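Local coordinates for protein beta-1,4-galactanase (Thielavia heterothallica, PDB 1HJS) that hydrolyses the beta-1,4-galactosidic linkages of type I arabinogalactans, as a family 53 glycoside hydrolase of clan GH-A, at residues Y57-N62 and L114-K119; A64-A69 and A123-T128. One frame throughout, in Å; residues are numbered along the deposited sequence.

Interaction 1. Residues Y57-N62 and L114-K119; sequences YNLDYN and LDAANK
Leu-59 reaches across to the helix surface formed by Ala-116 and Lys-119, and its methyl CD2 carries the contact. CD2 rests 3.8 Å from Ala-116 CA and 4.0 Å from Ala-116 CB, so it lies against the backbone of the facing helix as much as against a side chain. Beside this, the same methyl also meets the aliphatic part of Lys-119, with Leu-59 CD2 3.8 Å from Lys-119 CD. CG of Leu-59 stands anti to the backbone N (chi1 -164°), which carries the branch out from the first turn of its helix toward the other one.

The lysine runs extended beyond CG, passing the leucine obliquely and heading back along its own helix: NZ forms a salt bridge with the syn lone pair of Asp-115 OD2, at 2.8 Å, one turn earlier. The salt bridge thus fixes the far end of the chain whose CB and CD lie on the leucine.

Asn-58 is the N-cap of the leucine's helix. Its carbonyl O accepts both Asn-62 N and Asn-62 ND2, the latter at 3.1 Å from above the carbonyl plane, while Asn-62 OD1 is held by Gln-46 of strand 43-48. The contact thus joins the start of helix 59-71 to the later part of helix 102-122, with the inner side of the former tied to the barrel wall.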
loop_
_atom_site.group_PDB
_atom_site.type_symbol
_atom_site.label_atom_id
_atom_site.label_comp_id
_atom_site.label_asym_id
_atom_site.label_seq_id
_atom_site.Cartn_x
_atom_site.Cartn_y
_atom_site.Cartn_z
ATOM N N TYR A 57 1.117 0.516 14.799
ATOM C CA TYR A 57 1.628 -0.083 13.572
ATOM C C TYR A 57 2.829 -1.013 13.764
ATOM O O TYR A 57 3.469 -1.399 12.786
ATOM C CB TYR A 57 1.974 1.008 12.552
ATOM C CG TYR A 57 0.922 2.086 12.456
ATOM C CD1 TYR A 57 -0.428 1.760 12.311
ATOM C CD2 TYR A 57 1.266 3.434 12.556
ATOM C CE1 TYR A 57 -1.415 2.754 12.277
ATOM C CE2 TYR A 57 0.290 4.435 12.521
ATOM C CZ TYR A 57 -1.043 4.088 12.384
ATOM O OH TYR A 57 -1.998 5.082 12.373
ATOM N N ASN A 58 3.149 -1.378 15.005
ATOM C CA ASN A 58 4.263 -2.300 15.200
ATOM C C ASN A 58 3.724 -3.694 14.904
ATOM O O ASN A 58 2.536 -3.836 14.620
ATOM C CB ASN A 58 4.876 -2.179 16.615
ATOM C CG ASN A 58 3.960 -2.662 17.740
ATOM O OD1 ASN A 58 4.284 -2.480 18.923
ATOM N ND2 ASN A 58 2.844 -3.273 17.398
ATOM N N LEU A 59 4.569 -4.721 14.960
ATOM C CA LEU A 59 4.106 -6.066 14.628
ATOM C C LEU A 59 2.940 -6.584 15.471
ATOM O O LEU A 59 2.020 -7.209 14.936
ATOM C CB LEU A 59 5.274 -7.059 14.674
ATOM C CG LEU A 59 5.015 -8.404 13.983
ATOM C CD1 LEU A 59 4.585 -8.180 12.533
ATOM C CD2 LEU A 59 6.274 -9.253 14.034
ATOM N N ASP A 60 2.966 -6.337 16.778
ATOM C CA ASP A 60 1.877 -6.798 17.638
ATOM C C ASP A 60 0.559 -6.159 17.223
ATOM O O ASP A 60 -0.478 -6.816 17.178
ATOM C CB ASP A 60 2.151 -6.462 19.105
ATOM C CG ASP A 60 3.219 -7.346 19.717
ATOM O OD1 ASP A 60 3.381 -8.493 19.248
ATOM O OD2 ASP A 60 3.881 -6.896 20.672
ATOM N N TYR A 61 0.613 -4.863 16.938
ATOM C CA TYR A 61 -0.562 -4.109 16.515
ATOM C C TYR A 61 -1.124 -4.741 15.248
ATOM O O TYR A 61 -2.330 -4.947 15.120
ATOM C CB TYR A 61 -0.156 -2.652 16.255
ATOM C CG TYR A 61 -1.254 -1.757 15.721
ATOM C CD1 TYR A 61 -1.614 -1.780 14.374
ATOM C CD2 TYR A 61 -1.917 -0.865 16.565
ATOM C CE1 TYR A 61 -2.612 -0.928 13.878
ATOM C CE2 TYR A 61 -2.910 -0.015 16.084
ATOM C CZ TYR A 61 -3.254 -0.049 14.744
ATOM O OH TYR A 61 -4.250 0.787 14.282
ATOM N N ASN A 62 -0.235 -5.065 14.318
ATOM C CA ASN A 62 -0.628 -5.667 13.053
ATOM C C ASN A 62 -1.149 -7.095 13.167
ATOM O O ASN A 62 -2.050 -7.491 12.431
ATOM C CB ASN A 62 0.542 -5.606 12.080
ATOM C CG ASN A 62 0.597 -4.289 11.346
ATOM O OD1 ASN A 62 -0.191 -4.051 10.432
ATOM N ND2 ASN A 62 1.510 -3.414 11.757
ATOM N N LEU A 114 12.631 -12.165 8.339
ATOM C CA LEU A 114 12.438 -13.582 8.642
ATOM C C LEU A 114 11.676 -13.726 9.958
ATOM O O LEU A 114 10.707 -14.478 10.052
ATOM C CB LEU A 114 13.795 -14.284 8.751
ATOM C CG LEU A 114 13.793 -15.749 9.211
ATOM C CD1 LEU A 114 12.965 -16.601 8.258
ATOM C CD2 LEU A 114 15.226 -16.258 9.270
ATOM N N ASP A 115 12.127 -12.997 10.975
ATOM C CA ASP A 115 11.507 -13.027 12.294
ATOM C C ASP A 115 10.039 -12.611 12.234
ATOM O O ASP A 115 9.170 -13.294 12.773
ATOM C CB ASP A 115 12.263 -12.096 13.244
ATOM C CG ASP A 115 11.621 -12.019 14.615
ATOM O OD1 ASP A 115 11.684 -13.025 15.357
ATOM O OD2 ASP A 115 11.046 -10.955 14.947
ATOM N N ALA A 116 9.767 -11.484 11.579
ATOM C CA ALA A 116 8.400 -10.993 11.453
ATOM C C ALA A 116 7.521 -12.019 10.739
ATOM O O ALA A 116 6.404 -12.292 11.170
ATOM C CB ALA A 116 8.387 -9.670 10.695
ATOM N N ALA A 117 8.033 -12.579 9.646
ATOM C CA ALA A 117 7.290 -13.574 8.877
ATOM C C ALA A 117 6.948 -14.791 9.731
ATOM O O ALA A 117 5.825 -15.296 9.678
ATOM C CB ALA A 117 8.096 -14.007 7.652
ATOM N N ASN A 118 7.917 -15.264 10.508
ATOM C CA ASN A 118 7.687 -16.423 11.369
ATOM C C ASN A 118 6.664 -16.112 12.454
ATOM O O ASN A 118 5.834 -16.954 12.795
ATOM C CB ASN A 118 8.996 -16.892 12.013
ATOM C CG ASN A 118 9.944 -17.526 11.014
ATOM O OD1 ASN A 118 9.514 -18.078 10.000
ATOM N ND2 ASN A 118 11.238 -17.469 11.304
ATOM N N LYS A 119 6.722 -14.900 12.999
ATOM C CA LYS A 119 5.778 -14.511 14.042
ATOM C C LYS A 119 4.371 -14.425 13.473
ATOM O O LYS A 119 3.400 -14.752 14.149
ATOM C CB LYS A 119 6.192 -13.182 14.674
ATOM C CG LYS A 119 7.427 -13.310 15.554
ATOM C CD LYS A 119 7.863 -11.977 16.140
ATOM C CE LYS A 119 9.093 -12.152 17.029
ATOM N NZ LYS A 119 9.673 -10.843 17.438
#

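Interaction 2. Residues A64-A69 and A123-T128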
loop_
_atom_site.group_PDB
_atom_site.type_symbol
_atom_site.label_atom_id
_atom_site.label_comp_id
_atom_site.label_asym_id
_atom_site.label_seq_id
_atom_site.Cartn_x
_atom_site.Cartn_y
_atom_site.Cartn_z
ATOM N N ALA A 64 -2.703 -8.263 15.742
ATOM C CA ALA A 64 -4.024 -8.136 16.351
ATOM C C ALA A 64 -5.106 -7.831 15.311
ATOM O O ALA A 64 -6.151 -8.489 15.288
ATOM C CB ALA A 64 -4.008 -7.059 17.427
ATOM N N ILE A 65 -4.874 -6.845 14.446
ATOM C CA ILE A 65 -5.895 -6.532 13.452
ATOM C C ILE A 65 -5.918 -7.541 12.309
ATOM O O ILE A 65 -6.958 -7.750 11.690
ATOM C CB ILE A 65 -5.760 -5.089 12.901
ATOM C CG1 ILE A 65 -4.406 -4.882 12.220
ATOM C CG2 ILE A 65 -5.923 -4.093 14.044
ATOM C CD1 ILE A 65 -4.272 -3.503 11.575
ATOM N N ALA A 66 -4.783 -8.182 12.040
ATOM C CA ALA A 66 -4.738 -9.195 10.985
ATOM C C ALA A 66 -5.648 -10.364 11.378
ATOM O O ALA A 66 -6.328 -10.941 10.530
ATOM C CB ALA A 66 -3.312 -9.688 10.773
ATOM N N LYS A 67 -5.649 -10.716 12.663
ATOM C CA LYS A 67 -6.504 -11.797 13.151
ATOM C C LYS A 67 -7.964 -11.412 12.933
ATOM O O LYS A 67 -8.781 -12.246 12.563
ATOM C CB LYS A 67 -6.253 -12.057 14.640
ATOM C CG LYS A 67 -4.962 -12.789 14.944
ATOM C CD LYS A 67 -4.739 -12.839 16.440
ATOM C CE LYS A 67 -3.505 -13.639 16.792
ATOM N NZ LYS A 67 -3.234 -13.612 18.265
ATOM N N ARG A 68 -8.282 -10.141 13.156
ATOM C CA ARG A 68 -9.647 -9.656 12.982
ATOM C C ARG A 68 -10.034 -9.704 11.512
ATOM O O ARG A 68 -11.160 -10.070 11.169
ATOM C CB ARG A 68 -9.780 -8.224 13.515
ATOM C CG ARG A 68 -9.848 -8.146 15.036
ATOM C CD ARG A 68 -9.778 -6.701 15.525
ATOM N NE ARG A 68 -10.811 -5.859 14.928
ATOM C CZ ARG A 68 -10.955 -4.564 15.183
ATOM N NH1 ARG A 68 -10.131 -3.949 16.030
ATOM N NH2 ARG A 68 -11.922 -3.877 14.588
ATOM N N ALA A 69 -9.093 -9.340 10.643
ATOM C CA ALA A 69 -9.350 -9.355 9.208
ATOM C C ALA A 69 -9.621 -10.791 8.773
ATOM O O ALA A 69 -10.573 -11.065 8.034
ATOM C CB ALA A 69 -8.142 -8.788 8.443
ATOM N N ALA A 123 1.115 -16.882 14.419
ATOM C CA ALA A 123 -0.141 -16.286 14.854
ATOM C C ALA A 123 -1.265 -16.701 13.906
ATOM O O ALA A 123 -2.394 -16.225 14.024
ATOM C CB ALA A 123 -0.018 -14.769 14.889
ATOM N N GLY A 124 -0.946 -17.588 12.966
ATOM C CA GLY A 124 -1.938 -18.059 12.015
ATOM C C GLY A 124 -2.236 -17.069 10.902
ATOM O O GLY A 124 -3.277 -17.153 10.242
ATOM N N ILE A 125 -1.321 -16.128 10.688
ATOM C CA ILE A 125 -1.505 -15.122 9.649
ATOM C C ILE A 125 -0.569 -15.350 8.463
ATOM O O ILE A 125 0.647 -15.236 8.595
ATOM C CB ILE A 125 -1.249 -13.694 10.199
ATOM C CG1 ILE A 125 -2.172 -13.413 11.390
ATOM C CG2 ILE A 125 -1.457 -12.661 9.096
ATOM C CD1 ILE A 125 -3.650 -13.500 11.064
ATOM N N GLN A 126 -1.145 -15.691 7.315
ATOM C CA GLN A 126 -0.367 -15.886 6.100
ATOM C C GLN A 126 -0.798 -14.808 5.116
ATOM O O GLN A 126 -1.746 -14.991 4.353
ATOM C CB GLN A 126 -0.623 -17.266 5.481
ATOM C CG GLN A 126 -0.109 -18.447 6.292
ATOM C CD GLN A 126 -1.063 -18.856 7.400
ATOM O OE1 GLN A 126 -2.282 -18.858 7.214
ATOM N NE2 GLN A 126 -0.513 -19.224 8.554
ATOM N N PRO A 127 -0.117 -13.654 5.131
ATOM C CA PRO A 127 -0.510 -12.597 4.194
ATOM C C PRO A 127 -0.471 -13.057 2.744
ATOM O O PRO A 127 0.359 -13.884 2.363
ATOM C CB PRO A 127 0.485 -11.466 4.492
ATOM C CG PRO A 127 1.652 -12.158 5.114
ATOM C CD PRO A 127 1.032 -13.244 5.957
ATOM N N THR A 128 -1.386 -12.537 1.935
ATOM C CA THR A 128 -1.418 -12.901 0.526
ATOM C C THR A 128 -0.380 -12.068 -0.217
ATOM O O THR A 128 0.117 -12.470 -1.266
ATOM C CB THR A 128 -2.813 -12.649 -0.084
ATOM O OG1 THR A 128 -3.256 -11.333 0.266
ATOM C CG2 THR A 128 -3.810 -13.668 0.443
#
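A Schellman motif ends helix 102-122, and the turn into barrel strand 129-132 that follows it packs on helix 59-71. Gly-124, with positive phi, is the C-prime residue: its N bonds to Gln-121 O, and Ile-125 N to Leu-120 O. Directly after this cap Ile-125 points at the neighbouring helix. Its CD1 lies 3.7 Å from Ala-66 C and 3.8 Å from Ala-66 CB, while CG2 comes within 3.9 Å of the same Ala-66 CB, so the small alanine is held by both branches of the isoleucine. CG1 stands anti to the carbonyl carbon (chi1 -57°), and chi2 of -60° then turns CD1 toward Ala-66 C.

Lys-67 stretches past at about a right angle to Ile-125, its CG 4.2 Å from Ile-125 CD1, and farther out its CE covers Ala-123, 4.1 Å from Ala-123 CB. Replacing Ile-125 by an alanine would probably open a gap over Ala-66 and leave CG of Lys-67 without its apolar neighbour. Lys-70 reaches Gly-124 O by a hydrogen bond, adding a polar tie. The alternation of inner parallel strand and outer helix, with the loop between helix 102-122 and strand 129-132 packed here on helix 59-71, is that of the (beta/alpha)8 TIM barrel.

Overall arrangement
Interactions 1 and 2 lie about 10 Å apart, centre to centre, on the same side of the chain's centre, and share helix 59-71. Along the chain their segments alternate: 57-62, 64-69, 114-119, then 123-128. The N-terminal end of helix 59-71 therefore meets helix 102-122, and its middle meets the loop that leaves that helix for strand 129-132. Strand 75-80 lies between the two helices in sequence, so both contacts join successive beta-alpha units of the eight-stranded parallel barrel. Together they pack helix 59-71 against helix 102-122 and against the loop that leaves it, away from the catalytic residues Glu-135 (proton donor) and Glu-245 (nucleophile).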